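Local coordinates for DUF3244 domain-containing protein (Bacteroides vulgatus ATCC 8482, PDB 3D33) that is of unknown function but folds as an immunoglobulin-like beta-sandwich domain of the DUF3244 family, at residues E88-I93 with H100-F105; V12-R17 with C29-F34. One frame throughout, in Å; residues are numbered along the deposited sequence. Where two conformers were deposited one is given.

The chain starts on the edge of one sheet of the sandwich, next to strand 31-36. Within residues 12-17 it leaves that sheet and passes toward the other one. Contact 2 closes the loop back onto residues 29-34. Contact 1 comes later and closes the hairpin of strands 87-96 and 100-107. The two contacts follow in series, and neither nests in nor crosses the other. They do meet in space. Backbone bonds probably run from His100 N to Arg17 O and from Thr102 N to Asp15 O, which brings the first segment alongside strand 100-107. Leu101 also packs on Ile31. Contact 1 pairs two strands within one sheet; residues 12-17 link its outer strand to the sheet of strand 31-36.

Contact 1 of 2, residues E88-I93 with H100-F105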
ATOM      1  N   GLU A  88      -1.795  14.632   0.531  1.00 19.25           N
ATOM      2  CA  GLU A  88      -0.838  13.560   0.803  1.00 19.18           C
ATOM      3  C   GLU A  88      -1.522  12.487   1.614  1.00 19.49           C
ATOM      4  O   GLU A  88      -2.344  12.791   2.502  1.00 19.22           O
ATOM      5  CB  GLU A  88       0.387  14.053   1.564  1.00 23.21           C
ATOM      6  CG  GLU A  88       1.438  12.971   1.751  1.00 23.34           C
ATOM      7  CD  GLU A  88       2.700  13.508   2.366  1.00 24.42           C
ATOM      8  OE1 GLU A  88       2.586  14.343   3.277  1.00 29.13           O
ATOM      9  OE2 GLU A  88       3.792  13.100   1.930  1.00 25.61           O
ATOM     10  N   TYR A  89      -1.161  11.238   1.306  1.00 20.91           N
ATOM     11  CA  TYR A  89      -1.715  10.054   1.937  1.00 19.22           C
ATOM     12  C   TYR A  89      -0.622   9.184   2.524  1.00 21.46           C
ATOM     13  O   TYR A  89       0.452   9.058   1.937  1.00 20.29           O
ATOM     14  CB  TYR A  89      -2.513   9.216   0.912  1.00 21.83           C
ATOM     15  CG  TYR A  89      -3.730   9.963   0.466  1.00 21.45           C
ATOM     16  CD1 TYR A  89      -4.906   9.883   1.183  1.00 21.29           C
ATOM     17  CD2 TYR A  89      -3.678  10.852  -0.614  1.00 17.81           C
ATOM     18  CE1 TYR A  89      -5.998  10.626   0.828  1.00 15.24           C
ATOM     19  CE2 TYR A  89      -4.791  11.601  -1.004  1.00 18.93           C
ATOM     20  CZ  TYR A  89      -5.959  11.484  -0.269  1.00 17.05           C
ATOM     21  OH  TYR A  89      -7.069  12.243  -0.603  1.00 20.04           O
ATOM     22  N   LYS A  90      -0.923   8.569   3.657  1.00 19.26           N
ATOM     23  CA  LYS A  90      -0.094   7.490   4.252  1.00 18.26           C
ATOM     24  C   LYS A  90      -0.636   6.150   3.793  1.00 20.66           C
ATOM     25  O   LYS A  90      -1.840   5.895   3.882  1.00 20.41           O
ATOM     26  CB  LYS A  90      -0.154   7.547   5.782  1.00 18.17           C
ATOM     27  CG  LYS A  90       0.645   6.477   6.472  1.00 18.88           C
ATOM     28  CD  LYS A  90       0.679   6.600   7.986  1.00 19.09           C
ATOM     29  CE  LYS A  90      -0.710   6.427   8.603  1.00 23.23           C
ATOM     30  NZ  LYS A  90      -0.715   6.465  10.115  1.00 22.15           N
ATOM     31  N   LEU A  91       0.275   5.322   3.300  1.00 19.74           N
ATOM     32  CA  LEU A  91      -0.004   3.971   2.881  1.00 19.92           C
ATOM     33  C   LEU A  91       0.623   2.976   3.846  1.00 20.43           C
ATOM     34  O   LEU A  91       1.818   3.045   4.133  1.00 20.33           O
ATOM     35  CB  LEU A  91       0.565   3.743   1.489  1.00 21.07           C
ATOM     36  CG  LEU A  91       0.525   2.343   0.928  1.00 21.27           C
ATOM     37  CD1 LEU A  91      -0.893   1.894   0.713  1.00 22.32           C
ATOM     38  CD2 LEU A  91       1.339   2.219  -0.396  1.00 22.34           C
ATOM     39  N   GLU A  92      -0.195   2.101   4.400  1.00 19.56           N
ATOM     40  CA  GLU A  92       0.310   1.072   5.315  1.00 19.44           C
ATOM     41  C   GLU A  92      -0.087  -0.278   4.810  1.00 21.22           C
ATOM     42  O   GLU A  92      -1.250  -0.489   4.432  1.00 22.48           O
ATOM     43  CB  GLU A  92      -0.302   1.221   6.694  1.00 21.14           C
ATOM     44  CG  GLU A  92      -0.044   2.472   7.402  1.00 24.73           C
ATOM     45  CD  GLU A  92      -0.854   2.458   8.701  1.00 31.20           C
ATOM     46  OE1 GLU A  92      -0.382   1.835   9.681  1.00 33.59           O
ATOM     47  OE2 GLU A  92      -2.002   2.952   8.697  1.00 28.80           O
ATOM     48  N   ILE A  93       0.873  -1.195   4.833  1.00 21.57           N
ATOM     49  CA  ILE A  93       0.641  -2.587   4.490  1.00 21.77           C
ATOM     50  C   ILE A  93       1.046  -3.376   5.713  1.00 20.51           C
ATOM     51  O   ILE A  93       2.197  -3.266   6.166  1.00 20.22           O
ATOM     52  CB  ILE A  93       1.512  -2.985   3.293  1.00 23.04           C
ATOM     53  CG1 ILE A  93       1.213  -2.025   2.111  1.00 23.86           C
ATOM     54  CG2 ILE A  93       1.232  -4.379   2.861  1.00 22.97           C
ATOM     55  CD1 ILE A  93       2.406  -1.324   1.678  1.00 28.15           C
ATOM     56  N   HIS A 100       4.866  -4.854   8.809  1.00 19.26           N
ATOM     57  CA  HIS A 100       4.306  -3.513   8.804  1.00 18.79           C
ATOM     58  C   HIS A 100       5.203  -2.599   8.009  1.00 20.76           C
ATOM     59  O   HIS A 100       6.330  -2.337   8.412  1.00 23.77           O
ATOM     60  CB  HIS A 100       4.170  -2.973  10.222  1.00 18.42           C
ATOM     61  CG  HIS A 100       3.434  -1.671  10.322  1.00 24.22           C
ATOM     62  ND1 HIS A 100       2.366  -1.486  11.179  1.00 32.48           N
ATOM     63  CD2 HIS A 100       3.611  -0.487   9.683  1.00 40.22           C
ATOM     64  CE1 HIS A 100       1.900  -0.258  11.038  1.00 40.34           C
ATOM     65  NE2 HIS A 100       2.641   0.371  10.140  1.00 42.27           N
ATOM     66  N   LEU A 101       4.684  -2.143   6.879  1.00 20.39           N
ATOM     67  CA  LEU A 101       5.402  -1.272   5.972  1.00 19.37           C
ATOM     68  C   LEU A 101       4.578  -0.020   5.761  1.00 19.98           C
ATOM     69  O   LEU A 101       3.346  -0.082   5.675  1.00 20.33           O
ATOM     70  CB  LEU A 101       5.614  -1.963   4.609  1.00 18.70           C
ATOM     71  CG  LEU A 101       6.456  -3.218   4.587  1.00 19.35           C
ATOM     72  CD1 LEU A 101       6.304  -3.958   3.243  1.00 20.91           C
ATOM     73  CD2 LEU A 101       7.906  -2.826   4.867  1.00 20.62           C
ATOM     74  N   THR A 102       5.272   1.107   5.683  1.00 19.92           N
ATOM     75  CA  THR A 102       4.614   2.401   5.511  1.00 20.46           C
ATOM     76  C   THR A 102       5.294   3.207   4.421  1.00 21.70           C
ATOM     77  O   THR A 102       6.535   3.257   4.344  1.00 21.39           O
ATOM     78  CB  THR A 102       4.683   3.229   6.813  1.00 20.56           C
ATOM     79  OG1 THR A 102       4.248   2.423   7.931  1.00 25.09           O
ATOM     80  CG2 THR A 102       3.863   4.510   6.694  1.00 26.57           C
ATOM     81  N   GLY A 103       4.469   3.870   3.612  1.00 22.22           N
ATOM     82  CA  GLY A 103       4.932   4.829   2.623  1.00 22.17           C
ATOM     83  C   GLY A 103       3.954   5.980   2.512  1.00 20.21           C
ATOM     84  O   GLY A 103       2.864   5.999   3.154  1.00 20.51           O
ATOM     85  N   TYR A 104       4.345   6.957   1.714  1.00 21.72           N
ATOM     86  CA  TYR A 104       3.558   8.160   1.546  1.00 20.84           C
ATOM     87  C   TYR A 104       3.516   8.519   0.085  1.00 23.17           C
ATOM     88  O   TYR A 104       4.486   8.321  -0.663  1.00 20.09           O
ATOM     89  CB  TYR A 104       4.154   9.324   2.356  1.00 19.95           C
ATOM     90  CG  TYR A 104       4.125   9.081   3.829  1.00 19.67           C
ATOM     91  CD1 TYR A 104       5.144   8.389   4.463  1.00 22.17           C
ATOM     92  CD2 TYR A 104       3.057   9.516   4.602  1.00 20.07           C
ATOM     93  CE1 TYR A 104       5.093   8.123   5.813  1.00 23.25           C
ATOM     94  CE2 TYR A 104       3.016   9.274   5.961  1.00 23.04           C
ATOM     95  CZ  TYR A 104       4.028   8.587   6.560  1.00 20.93           C
ATOM     96  OH  TYR A 104       3.981   8.325   7.924  1.00 23.31           O
ATOM     97  N   PHE A 105       2.378   9.041  -0.339  1.00 20.51           N
ATOM     98  CA  PHE A 105       2.260   9.519  -1.704  1.00 19.43           C
ATOM     99  C   PHE A 105       1.296  10.692  -1.749  1.00 21.53           C
ATOM    100  O   PHE A 105       0.466  10.854  -0.858  1.00 19.78           O
ATOM    101  CB  PHE A 105       1.827   8.395  -2.654  1.00 20.67           C
ATOM    102  CG  PHE A 105       0.413   7.929  -2.445  1.00 19.76           C
ATOM    103  CD1 PHE A 105      -0.632   8.552  -3.114  1.00 23.97           C
ATOM    104  CD2 PHE A 105       0.115   6.901  -1.538  1.00 21.62           C
ATOM    105  CE1 PHE A 105      -1.945   8.147  -2.912  1.00 24.84           C
ATOM    106  CE2 PHE A 105      -1.179   6.481  -1.346  1.00 21.09           C
ATOM    107  CZ  PHE A 105      -2.223   7.132  -2.032  1.00 20.52           C
TER
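Phe105 faces Tyr89 near the open end of an antiparallel beta hairpin, strands 87-96 and 100-107, in one sheet of the immunoglobulin-like sandwich. Tyr89, Leu91 and Ile93 form hydrogen-bonded pairs with Phe105, Gly103 and Leu101. Each pair has two N-H...O bonds, such as Leu91 N to Gly103 O at 2.7 Å. The ring of Phe105 leans back toward the partner strand because its CG sits between the backbone N and the carbonyl carbon (chi1 69°). One face then takes Tyr89 CB, 3.6 Å from Phe105 CZ, in a CH-pi contact. The Tyr89 ring is nearly parallel but slid aside, so the two rings barely overlap. At the edge of the Phe105 ring, CE2 comes 4.3 Å from Leu91 CB. A serine in place of Phe105 would probably strip Tyr89 CB of its aromatic cover and open a gap toward Leu40 of the facing sheet. Lys90, Glu92, Thr102 and Tyr104 line the other side. The Lys90 chain runs beside the Tyr104 ring in the same direction, with CB 3.6 Å from Tyr104 CE2. Further out, Lys90 CD reaches Tyr104 OH at 3.7 Å. Thr102 CG2 touches Lys90 CG at 3.8 Å. Near the turn, Glu92 OE1 lies 3.4 Å from His100 CE1, its carboxylate turned 43° from the imidazole plane.

Contact 2 of 2, residues V12-R17 with C29-F34; sequences VELDGR and CPITVF
Where the first strand leaves its sheet in this immunoglobulin-like sandwich, residues 12-17 part from the edge of strand 31-36. The last direct backbone link between the two segments is Val12 N to Val33 O, 2.9 Å long. The bond is straight at the hydrogen, but the donor stands above the plane of the Val33 carbonyl. The return link passes through a water. The water donates to Val12 O at 2.8 Å and accepts from Val33 N at 2.9 Å. It thus fills the place of a second direct bond. By Leu14 and Thr32 the CA atoms are 7.3 Å apart.

The CG1 methyl of Val33 lies against Val12 CB at 3.8 Å. With Leu14 CG anti to the carbonyl carbon (chi1 -60°) and CD1 anti to CA (chi2 175°), the side chain is extended and CD1 touches Ile31 CG2 at 3.8 Å and Val33 CG2 at 3.9 Å. Leu14 also packs on Ile93 of the other sheet, and Val33 packs on Leu91, so this apolar group belongs to the interior between the sheets. At the start of the strand, Ile31 N makes a weak bond to Cys29 SG at 3.6 Å.

Beyond Leu14, the chain turns a corner at Gly16, whose backbone angles would jam a side chain against the preceding carbonyl. On either side of it, Asp15 and Arg17 bond by their backbones to Thr102 and His100, running antiparallel to strand 100-107. A first strand that passes between the edges of both sheets is found in many immunoglobulin-like sandwiches.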
ATOM      1  N   VAL A  12       6.749   4.236  -4.765  1.00 19.58           N
ATOM      2  CA  VAL A  12       6.305   4.637  -3.429  1.00 19.44           C
ATOM      3  C   VAL A  12       7.182   3.851  -2.449  1.00 21.93           C
ATOM      4  O   VAL A  12       6.988   2.653  -2.221  1.00 19.18           O
ATOM      5  CB  VAL A  12       4.798   4.424  -3.212  1.00 20.79           C
ATOM      6  CG1 VAL A  12       4.381   4.908  -1.816  1.00 21.69           C
ATOM      7  CG2 VAL A  12       3.984   5.170  -4.295  1.00 18.72           C
ATOM      8  N   GLU A  13       8.190   4.521  -1.912  1.00 20.75           N
ATOM      9  CA  GLU A  13       9.156   3.867  -1.053  0.50 22.40           C
ATOM     10  C   GLU A  13       8.497   3.376   0.227  1.00 22.52           C
ATOM     11  O   GLU A  13       7.728   4.097   0.840  1.00 22.38           O
ATOM     12  CB  GLU A  13      10.308   4.807  -0.710  0.50 22.24           C
ATOM     13  CG  GLU A  13      11.296   4.205   0.281  0.50 24.44           C
ATOM     14  CD  GLU A  13      12.607   4.956   0.359  0.50 26.10           C
ATOM     15  OE1 GLU A  13      12.628   6.169   0.052  0.50 29.04           O
ATOM     16  OE2 GLU A  13      13.613   4.327   0.750  0.50 31.05           O
ATOM     17  N   LEU A  14       8.818   2.154   0.633  1.00 20.66           N
ATOM     18  CA  LEU A  14       8.252   1.593   1.841  1.00 20.63           C
ATOM     19  C   LEU A  14       9.328   1.379   2.887  1.00 21.49           C
ATOM     20  O   LEU A  14      10.403   0.904   2.553  1.00 21.15           O
ATOM     21  CB  LEU A  14       7.585   0.253   1.543  1.00 20.02           C
ATOM     22  CG  LEU A  14       6.435   0.272   0.525  1.00 23.87           C
ATOM     23  CD1 LEU A  14       5.920  -1.139   0.210  1.00 22.04           C
ATOM     24  CD2 LEU A  14       5.294   1.174   1.003  1.00 22.46           C
ATOM     25  N   ASP A  15       9.006   1.712   4.138  1.00 20.16           N
ATOM     26  CA  ASP A  15       9.899   1.475   5.288  1.00 21.49           C
ATOM     27  C   ASP A  15       9.188   0.638   6.337  1.00 21.21           C
ATOM     28  O   ASP A  15       7.985   0.717   6.484  1.00 20.39           O
ATOM     29  CB  ASP A  15      10.331   2.804   5.888  1.00 22.07           C
ATOM     30  CG  ASP A  15      11.217   3.570   4.957  1.00 27.71           C
ATOM     31  OD1 ASP A  15      12.357   3.108   4.740  1.00 38.44           O
ATOM     32  OD2 ASP A  15      10.777   4.618   4.448  1.00 38.29           O
ATOM     33  N   GLY A  16       9.927  -0.233   7.012  1.00 19.22           N
ATOM     34  CA  GLY A  16       9.354  -1.027   8.065  1.00 21.49           C
ATOM     35  C   GLY A  16      10.045  -2.349   8.192  1.00 25.31           C
ATOM     36  O   GLY A  16      11.257  -2.466   7.973  1.00 28.92           O
ATOM     37  N   ARG A  17       9.270  -3.342   8.578  1.00 22.36           N
ATOM     38  CA  ARG A  17       9.776  -4.655   8.876  1.00 25.38           C
ATOM     39  C   ARG A  17       8.807  -5.640   8.254  1.00 24.59           C
ATOM     40  O   ARG A  17       7.608  -5.513   8.418  1.00 25.21           O
ATOM     41  CB  ARG A  17       9.845  -4.814  10.396  1.00 25.02           C
ATOM     42  CG  ARG A  17      10.423  -6.067  10.876  1.00 31.80           C
ATOM     43  CD  ARG A  17      10.627  -5.994  12.367  1.00 29.89           C
ATOM     44  NE  ARG A  17      10.804  -7.325  12.912  1.00 31.19           N
ATOM     45  CZ  ARG A  17      11.014  -7.594  14.193  1.00 27.57           C
ATOM     46  NH1 ARG A  17      11.104  -6.619  15.087  1.00 26.15           N
ATOM     47  NH2 ARG A  17      11.151  -8.855  14.577  1.00 27.77           N
ATOM     48  N   CYS A  29      13.100  -6.588   0.420  1.00 31.73           N
ATOM     49  CA  CYS A  29      11.688  -6.658   0.797  1.00 28.15           C
ATOM     50  C   CYS A  29      10.855  -7.149  -0.380  1.00 24.50           C
ATOM     51  O   CYS A  29      11.008  -6.635  -1.495  1.00 25.43           O
ATOM     52  CB  CYS A  29      11.210  -5.272   1.213  1.00 28.88           C
ATOM     53  SG  CYS A  29       9.530  -5.204   1.773  1.00 27.72           S
ATOM     54  N   PRO A  30       9.980  -8.149  -0.158  1.00 23.12           N
ATOM     55  CA  PRO A  30       9.147  -8.629  -1.268  1.00 22.41           C
ATOM     56  C   PRO A  30       8.020  -7.712  -1.740  1.00 22.65           C
ATOM     57  O   PRO A  30       7.458  -7.959  -2.829  1.00 22.12           O
ATOM     58  CB  PRO A  30       8.520  -9.904  -0.699  1.00 22.97           C
ATOM     59  CG  PRO A  30       8.443  -9.678   0.749  1.00 24.00           C
ATOM     60  CD  PRO A  30       9.727  -8.931   1.067  1.00 22.43           C
ATOM     61  N   ILE A  31       7.670  -6.700  -0.940  1.00 21.67           N
ATOM     62  CA  ILE A  31       6.565  -5.804  -1.256  1.00 20.43           C
ATOM     63  C   ILE A  31       7.098  -4.527  -1.907  1.00 21.86           C
ATOM     64  O   ILE A  31       7.980  -3.891  -1.359  1.00 19.20           O
ATOM     65  CB  ILE A  31       5.763  -5.385   0.002  1.00 22.41           C
ATOM     66  CG1 ILE A  31       5.428  -6.591   0.904  1.00 26.54           C
ATOM     67  CG2 ILE A  31       4.501  -4.606  -0.433  1.00 20.38           C
ATOM     68  CD1 ILE A  31       4.497  -7.546   0.286  1.00 24.87           C
ATOM     69  N   THR A  32       6.578  -4.181  -3.087  1.00 20.98           N
ATOM     70  CA  THR A  32       6.889  -2.885  -3.721  1.00 20.04           C
ATOM     71  C   THR A  32       5.588  -2.267  -4.230  1.00 19.56           C
ATOM     72  O   THR A  32       4.599  -2.960  -4.491  1.00 20.55           O
ATOM     73  CB  THR A  32       7.888  -3.055  -4.871  1.00 24.68           C
ATOM     74  OG1 THR A  32       7.352  -3.945  -5.830  1.00 24.42           O
ATOM     75  CG2 THR A  32       9.224  -3.631  -4.380  1.00 25.34           C
ATOM     76  N   VAL A  33       5.563  -0.943  -4.285  1.00 18.70           N
ATOM     77  CA  VAL A  33       4.400  -0.182  -4.695  1.00 17.76           C
ATOM     78  C   VAL A  33       4.858   0.913  -5.683  1.00 18.28           C
ATOM     79  O   VAL A  33       5.954   1.515  -5.517  1.00 19.75           O
ATOM     80  CB  VAL A  33       3.691   0.447  -3.481  1.00 19.33           C
ATOM     81  CG1 VAL A  33       2.603   1.407  -3.950  1.00 18.95           C
ATOM     82  CG2 VAL A  33       3.141  -0.637  -2.548  1.00 19.32           C
ATOM     83  N   PHE A  34       4.056   1.148  -6.718  1.00 18.49           N
ATOM     84  CA  PHE A  34       4.254   2.295  -7.634  1.00 19.22           C
ATOM     85  C   PHE A  34       2.924   2.900  -8.017  1.00 18.78           C
ATOM     86  O   PHE A  34       1.887   2.248  -7.882  1.00 20.47           O
ATOM     87  CB  PHE A  34       5.081   1.933  -8.891  1.00 21.17           C
ATOM     88  CG  PHE A  34       4.483   0.845  -9.737  1.00 19.58           C
ATOM     89  CD1 PHE A  34       3.546   1.140 -10.700  1.00 25.49           C
ATOM     90  CD2 PHE A  34       4.879  -0.483  -9.579  1.00 25.62           C
ATOM     91  CE1 PHE A  34       2.994   0.131 -11.496  1.00 25.84           C
ATOM     92  CE2 PHE A  34       4.338  -1.494 -10.383  1.00 27.27           C
ATOM     93  CZ  PHE A  34       3.404  -1.181 -11.333  1.00 25.28           C
TER
HETATM   94  O   HOH W   1       8.010   0.282  -3.346  1.00 19.29           O